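Local coordinates for ATP/GTP-binding site-containing protein A (Brucella abortus, PDB 6NTR) that functions in the periplasm to maintain the integrity of the cell envelope, at residues A[133-147]-A[157-169]. Numbering follows the deposited sequence.
Sequences LIGKAEAGQKFYQTT and RVVATTVVVGKQQ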
loop_
_atom_site.group_PDB
_atom_site.type_symbol
_atom_site.label_atom_id
_atom_site.label_comp_id
_atom_site.label_asym_id
_atom_site.label_seq_id
_atom_site.Cartn_x
_atom_site.Cartn_y
_atom_site.Cartn_z
ATOM N N LEU A 133 11.270 -6.975 -0.994
ATOM C CA LEU A 133 11.563 -6.245 0.223
ATOM C C LEU A 133 11.935 -7.195 1.343
ATOM O O LEU A 133 12.918 -6.966 2.052
ATOM C CB LEU A 133 10.360 -5.392 0.594
ATOM C CG LEU A 133 10.217 -4.741 1.966
ATOM C CD1 LEU A 133 11.502 -4.167 2.487
ATOM C CD2 LEU A 133 9.216 -3.643 1.815
ATOM N N ILE A 134 11.178 -8.282 1.503
ATOM C CA ILE A 134 11.480 -9.250 2.557
ATOM C C ILE A 134 12.819 -9.917 2.302
ATOM O O ILE A 134 13.646 -10.042 3.209
ATOM C CB ILE A 134 10.360 -10.302 2.688
ATOM C CG1 ILE A 134 9.037 -9.652 3.076
ATOM C CG2 ILE A 134 10.712 -11.332 3.735
ATOM C CD1 ILE A 134 7.856 -10.573 2.922
ATOM N N GLY A 135 13.049 -10.368 1.076
ATOM C CA GLY A 135 14.284 -11.046 0.741
ATOM C C GLY A 135 15.489 -10.178 1.024
ATOM O O GLY A 135 16.380 -10.557 1.783
ATOM N N LYS A 136 15.507 -8.994 0.424
ATOM C CA LYS A 136 16.580 -8.052 0.694
ATOM C C LYS A 136 16.751 -7.849 2.193
ATOM O O LYS A 136 17.870 -7.859 2.707
ATOM C CB LYS A 136 16.297 -6.737 -0.033
ATOM C CG LYS A 136 16.252 -6.942 -1.545
ATOM C CD LYS A 136 16.590 -5.710 -2.361
ATOM C CE LYS A 136 16.899 -6.091 -3.815
ATOM N NZ LYS A 136 17.556 -5.010 -4.608
ATOM N N ALA A 137 15.644 -7.727 2.922
ATOM C CA ALA A 137 15.736 -7.537 4.364
ATOM C C ALA A 137 16.337 -8.750 5.048
ATOM O O ALA A 137 17.188 -8.615 5.932
ATOM C CB ALA A 137 14.358 -7.243 4.938
ATOM N N GLU A 138 15.886 -9.944 4.664
ATOM C CA GLU A 138 16.389 -11.178 5.265
ATOM C C GLU A 138 17.880 -11.349 5.020
ATOM O O GLU A 138 18.605 -11.866 5.877
ATOM C CB GLU A 138 15.637 -12.379 4.691
ATOM C CG GLU A 138 14.286 -12.648 5.298
ATOM C CD GLU A 138 13.669 -13.898 4.745
ATOM O OE1 GLU A 138 14.082 -14.350 3.657
ATOM O OE2 GLU A 138 12.781 -14.448 5.412
ATOM N N ALA A 139 18.334 -10.964 3.834
ATOM C CA ALA A 139 19.714 -11.022 3.403
ATOM C C ALA A 139 20.529 -9.830 3.882
ATOM O O ALA A 139 21.582 -9.534 3.310
ATOM C CB ALA A 139 19.765 -11.119 1.880
ATOM N N GLY A 140 20.050 -9.131 4.893
ATOM C CA GLY A 140 20.770 -8.018 5.463
ATOM C C GLY A 140 20.794 -6.674 4.770
ATOM O O GLY A 140 21.416 -5.756 5.264
ATOM N N GLN A 141 20.117 -6.540 3.647
ATOM C CA GLN A 141 20.103 -5.273 2.944
ATOM C C GLN A 141 19.345 -4.236 3.768
ATOM O O GLN A 141 18.420 -4.581 4.476
ATOM C CB GLN A 141 19.474 -5.450 1.573
ATOM C CG GLN A 141 20.243 -4.814 0.441
ATOM C CD GLN A 141 20.135 -5.603 -0.837
ATOM O OE1 GLN A 141 20.007 -6.818 -0.816
ATOM N NE2 GLN A 141 20.188 -4.916 -1.960
ATOM N N LYS A 142 19.784 -2.984 3.718
ATOM C CA LYS A 142 19.130 -1.918 4.466
ATOM C C LYS A 142 18.787 -0.662 3.666
ATOM O O LYS A 142 18.157 0.240 4.187
ATOM C CB LYS A 142 19.936 -1.561 5.715
ATOM C CG LYS A 142 20.345 -2.765 6.538
ATOM C CD LYS A 142 19.328 -3.106 7.607
ATOM C CE LYS A 142 19.248 -4.605 7.816
ATOM N NZ LYS A 142 19.463 -5.001 9.228
ATOM N N PHE A 143 19.211 -0.597 2.414
ATOM C CA PHE A 143 18.927 0.556 1.585
ATOM C C PHE A 143 18.953 0.162 0.117
ATOM O O PHE A 143 19.913 -0.425 -0.332
ATOM C CB PHE A 143 19.985 1.619 1.851
ATOM C CG PHE A 143 19.466 3.019 1.862
ATOM C CD1 PHE A 143 19.206 3.677 0.686
ATOM C CD2 PHE A 143 19.271 3.682 3.046
ATOM C CE1 PHE A 143 18.744 4.968 0.692
ATOM C CE2 PHE A 143 18.810 4.975 3.061
ATOM C CZ PHE A 143 18.549 5.619 1.882
ATOM N N TYR A 144 17.913 0.484 -0.637
ATOM C CA TYR A 144 17.878 0.165 -2.064
ATOM C C TYR A 144 16.863 0.970 -2.865
ATOM O O TYR A 144 15.963 1.548 -2.317
ATOM C CB TYR A 144 17.774 -1.340 -2.334
ATOM C CG TYR A 144 16.469 -1.999 -1.974
ATOM C CD1 TYR A 144 15.443 -2.104 -2.895
ATOM C CD2 TYR A 144 16.277 -2.546 -0.728
ATOM C CE1 TYR A 144 14.259 -2.709 -2.564
ATOM C CE2 TYR A 144 15.095 -3.152 -0.394
ATOM C CZ TYR A 144 14.098 -3.229 -1.322
ATOM O OH TYR A 144 12.938 -3.831 -0.986
ATOM N N GLN A 145 17.040 1.002 -4.171
ATOM C CA GLN A 145 16.163 1.726 -5.065
ATOM C C GLN A 145 15.585 0.753 -6.081
ATOM O O GLN A 145 16.265 -0.156 -6.524
ATOM C CB GLN A 145 16.918 2.838 -5.777
ATOM C CG GLN A 145 17.366 3.970 -4.876
ATOM C CD GLN A 145 17.746 5.212 -5.645
ATOM O OE1 GLN A 145 18.231 5.136 -6.758
ATOM N NE2 GLN A 145 17.509 6.356 -5.054
ATOM N N THR A 146 14.330 0.965 -6.420
ATOM C CA THR A 146 13.620 0.122 -7.353
ATOM C C THR A 146 12.415 0.869 -7.875
ATOM O O THR A 146 12.225 2.030 -7.574
ATOM C CB THR A 146 13.231 -1.227 -6.739
ATOM O OG1 THR A 146 12.718 -2.072 -7.760
ATOM C CG2 THR A 146 12.198 -1.054 -5.674
ATOM N N THR A 147 11.626 0.198 -8.691
ATOM C CA THR A 147 10.425 0.783 -9.268
ATOM C C THR A 147 9.261 -0.111 -8.961
ATOM O O THR A 147 9.441 -1.225 -8.512
ATOM C CB THR A 147 10.503 0.856 -10.784
ATOM O OG1 THR A 147 10.721 -0.455 -11.293
ATOM C CG2 THR A 147 11.622 1.745 -11.200
ATOM N N ARG A 157 1.470 4.956 -14.577
ATOM C CA ARG A 157 2.908 5.145 -14.458
ATOM C C ARG A 157 3.671 4.184 -13.572
ATOM O O ARG A 157 3.095 3.404 -12.846
ATOM C CB ARG A 157 3.221 6.571 -14.044
ATOM C CG ARG A 157 3.299 6.764 -12.558
ATOM C CD ARG A 157 1.943 7.104 -12.006
ATOM N NE ARG A 157 2.037 7.733 -10.708
ATOM C CZ ARG A 157 2.279 9.019 -10.538
ATOM N NH1 ARG A 157 2.343 9.529 -9.325
ATOM N NH2 ARG A 157 2.450 9.795 -11.585
ATOM N N VAL A 158 4.992 4.235 -13.690
ATOM C CA VAL A 158 5.894 3.471 -12.837
ATOM C C VAL A 158 6.454 4.410 -11.784
ATOM O O VAL A 158 6.790 5.567 -12.079
ATOM C CB VAL A 158 7.015 2.819 -13.658
ATOM C CG1 VAL A 158 7.682 3.842 -14.539
ATOM C CG2 VAL A 158 8.021 2.208 -12.737
ATOM N N VAL A 159 6.510 3.942 -10.542
ATOM C CA VAL A 159 6.977 4.757 -9.437
ATOM C C VAL A 159 8.296 4.203 -8.949
ATOM O O VAL A 159 8.446 2.988 -8.787
ATOM C CB VAL A 159 5.962 4.807 -8.287
ATOM C CG1 VAL A 159 4.777 5.623 -8.694
ATOM C CG2 VAL A 159 5.567 3.411 -7.845
ATOM N N ALA A 160 9.241 5.099 -8.699
ATOM C CA ALA A 160 10.498 4.745 -8.069
ATOM C C ALA A 160 10.296 4.704 -6.560
ATOM O O ALA A 160 9.749 5.650 -5.985
ATOM C CB ALA A 160 11.571 5.766 -8.438
ATOM N N THR A 161 10.708 3.612 -5.937
ATOM C CA THR A 161 10.585 3.460 -4.504
ATOM C C THR A 161 11.939 3.177 -3.846
ATOM O O THR A 161 12.657 2.295 -4.268
ATOM C CB THR A 161 9.571 2.362 -4.137
ATOM O OG1 THR A 161 10.152 1.074 -4.326
ATOM C CG2 THR A 161 8.339 2.471 -4.994
ATOM N N THR A 162 12.270 3.925 -2.805
ATOM C CA THR A 162 13.519 3.741 -2.086
ATOM C C THR A 162 13.161 3.091 -0.789
ATOM O O THR A 162 12.330 3.595 -0.074
ATOM C CB THR A 162 14.175 5.077 -1.750
ATOM O OG1 THR A 162 14.575 5.716 -2.949
ATOM C CG2 THR A 162 15.380 4.878 -0.893
ATOM N N VAL A 163 13.794 1.980 -0.478
ATOM C CA VAL A 163 13.497 1.271 0.738
ATOM C C VAL A 163 14.609 1.407 1.762
ATOM O O VAL A 163 15.753 1.242 1.429
ATOM C CB VAL A 163 13.302 -0.221 0.446
ATOM C CG1 VAL A 163 12.950 -0.973 1.700
ATOM C CG2 VAL A 163 12.253 -0.436 -0.623
ATOM N N VAL A 164 14.263 1.723 3.000
ATOM C CA VAL A 164 15.218 1.824 4.081
ATOM C C VAL A 164 14.755 0.867 5.168
ATOM O O VAL A 164 13.639 0.966 5.631
ATOM C CB VAL A 164 15.318 3.253 4.632
ATOM C CG1 VAL A 164 16.226 3.302 5.842
ATOM C CG2 VAL A 164 15.804 4.207 3.566
ATOM N N VAL A 165 15.623 -0.052 5.579
ATOM C CA VAL A 165 15.300 -1.051 6.588
ATOM C C VAL A 165 16.168 -0.830 7.825
ATOM O O VAL A 165 17.327 -0.421 7.718
ATOM C CB VAL A 165 15.499 -2.470 6.010
ATOM C CG1 VAL A 165 14.909 -3.515 6.905
ATOM C CG2 VAL A 165 14.912 -2.555 4.631
ATOM N N GLY A 166 15.598 -1.103 9.004
ATOM C CA GLY A 166 16.290 -1.014 10.265
ATOM C C GLY A 166 16.528 -2.372 10.897
ATOM O O GLY A 166 16.505 -3.413 10.232
ATOM N N LYS A 167 16.826 -2.365 12.187
ATOM C CA LYS A 167 17.112 -3.596 12.900
ATOM C C LYS A 167 15.881 -4.347 13.358
ATOM O O LYS A 167 14.881 -3.750 13.698
ATOM C CB LYS A 167 18.057 -3.339 14.074
ATOM C CG LYS A 167 17.441 -2.609 15.244
ATOM C CD LYS A 167 18.440 -2.414 16.369
ATOM C CE LYS A 167 18.907 -0.969 16.435
ATOM N NZ LYS A 167 18.141 -0.151 17.411
ATOM N N GLN A 168 15.961 -5.665 13.372
ATOM C CA GLN A 168 14.836 -6.453 13.810
ATOM C C GLN A 168 14.564 -6.181 15.268
ATOM O O GLN A 168 15.466 -6.165 16.073
ATOM C CB GLN A 168 15.117 -7.932 13.608
ATOM C CG GLN A 168 15.344 -8.317 12.161
ATOM C CD GLN A 168 15.813 -9.742 12.010
ATOM O OE1 GLN A 168 15.415 -10.614 12.769
ATOM N NE2 GLN A 168 16.677 -9.984 11.031
ATOM N N GLN A 169 13.308 -5.965 15.599
ATOM C CA GLN A 169 12.899 -5.699 16.954
ATOM C C GLN A 169 11.606 -6.428 17.241
ATOM O O GLN A 169 10.878 -6.752 16.336
ATOM C CB GLN A 169 12.676 -4.204 17.143
ATOM C CG GLN A 169 11.534 -3.629 16.324
ATOM C CD GLN A 169 10.631 -2.714 17.117
ATOM O OE1 GLN A 169 9.695 -3.158 17.766
ATOM N NE2 GLN A 169 10.911 -1.429 17.067
#
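Tyr144 and Val163 form a hydrogen-bonded pair of an antiparallel beta hairpin made by strands 143-147 and 159-165. Their backbones exchange two bonds, Tyr144 N to Val163 O at 3.1 Å and Val163 N to Tyr144 O at 2.9 Å, and both donors lie in the carbonyl plane of their acceptors. Thr146 and Thr161 form the next such pair toward the hairpin loop, also with two bonds, but with both donors off the carbonyl plane. There Thr161 N reaches Thr146 O at 2.7 Å from above the plane. At the other end Val165 N donates to Lys142 O. CA-H...O contacts fill in between, such as Phe143 CA to Val163 O.

Apolar contacts dominate the Tyr144 and Val163 end of the face that also carries Thr146 and Thr161. With CG between the backbone N and the carbonyl carbon (chi1 69°), the Tyr144 ring lies with one face on Val163 in a CH-pi contact, Val163 CB standing 3.8 Å from the centroid of the Tyr144 ring. Lys136 CD covers the opposite face, so the ring is sandwiched between helix and strand. Leu133 adds CD1 against Val163 CG1 at 3.6 Å, and Ala137 CB approaches Val165 CG1.

On the other face Phe143 lies beside Val164, and its CE1 meets Thr162 CG2 obliquely. Near the loop, Thr147 CB presses against Val158 CG2 at 3.4 Å, a tight fit.

Two threonine hydroxyls find partners outside the hairpin. Thr161 OG1 bonds to His129 NE2, and Thr147 OG1 to Thr123 OG1.

A Schellman motif with Gly140 at C-prime ends helix 126-138, and the chain then passes through Gln141 and Lys142 into strand 143-148. The helix packs over the Tyr144 face of the hairpin. Leu133 also touches Ile192, Phe211 and Leu213, while strand 159-165 pairs along its other edge with strand 187-195, joining the hairpin to the beta-barrel-like fold.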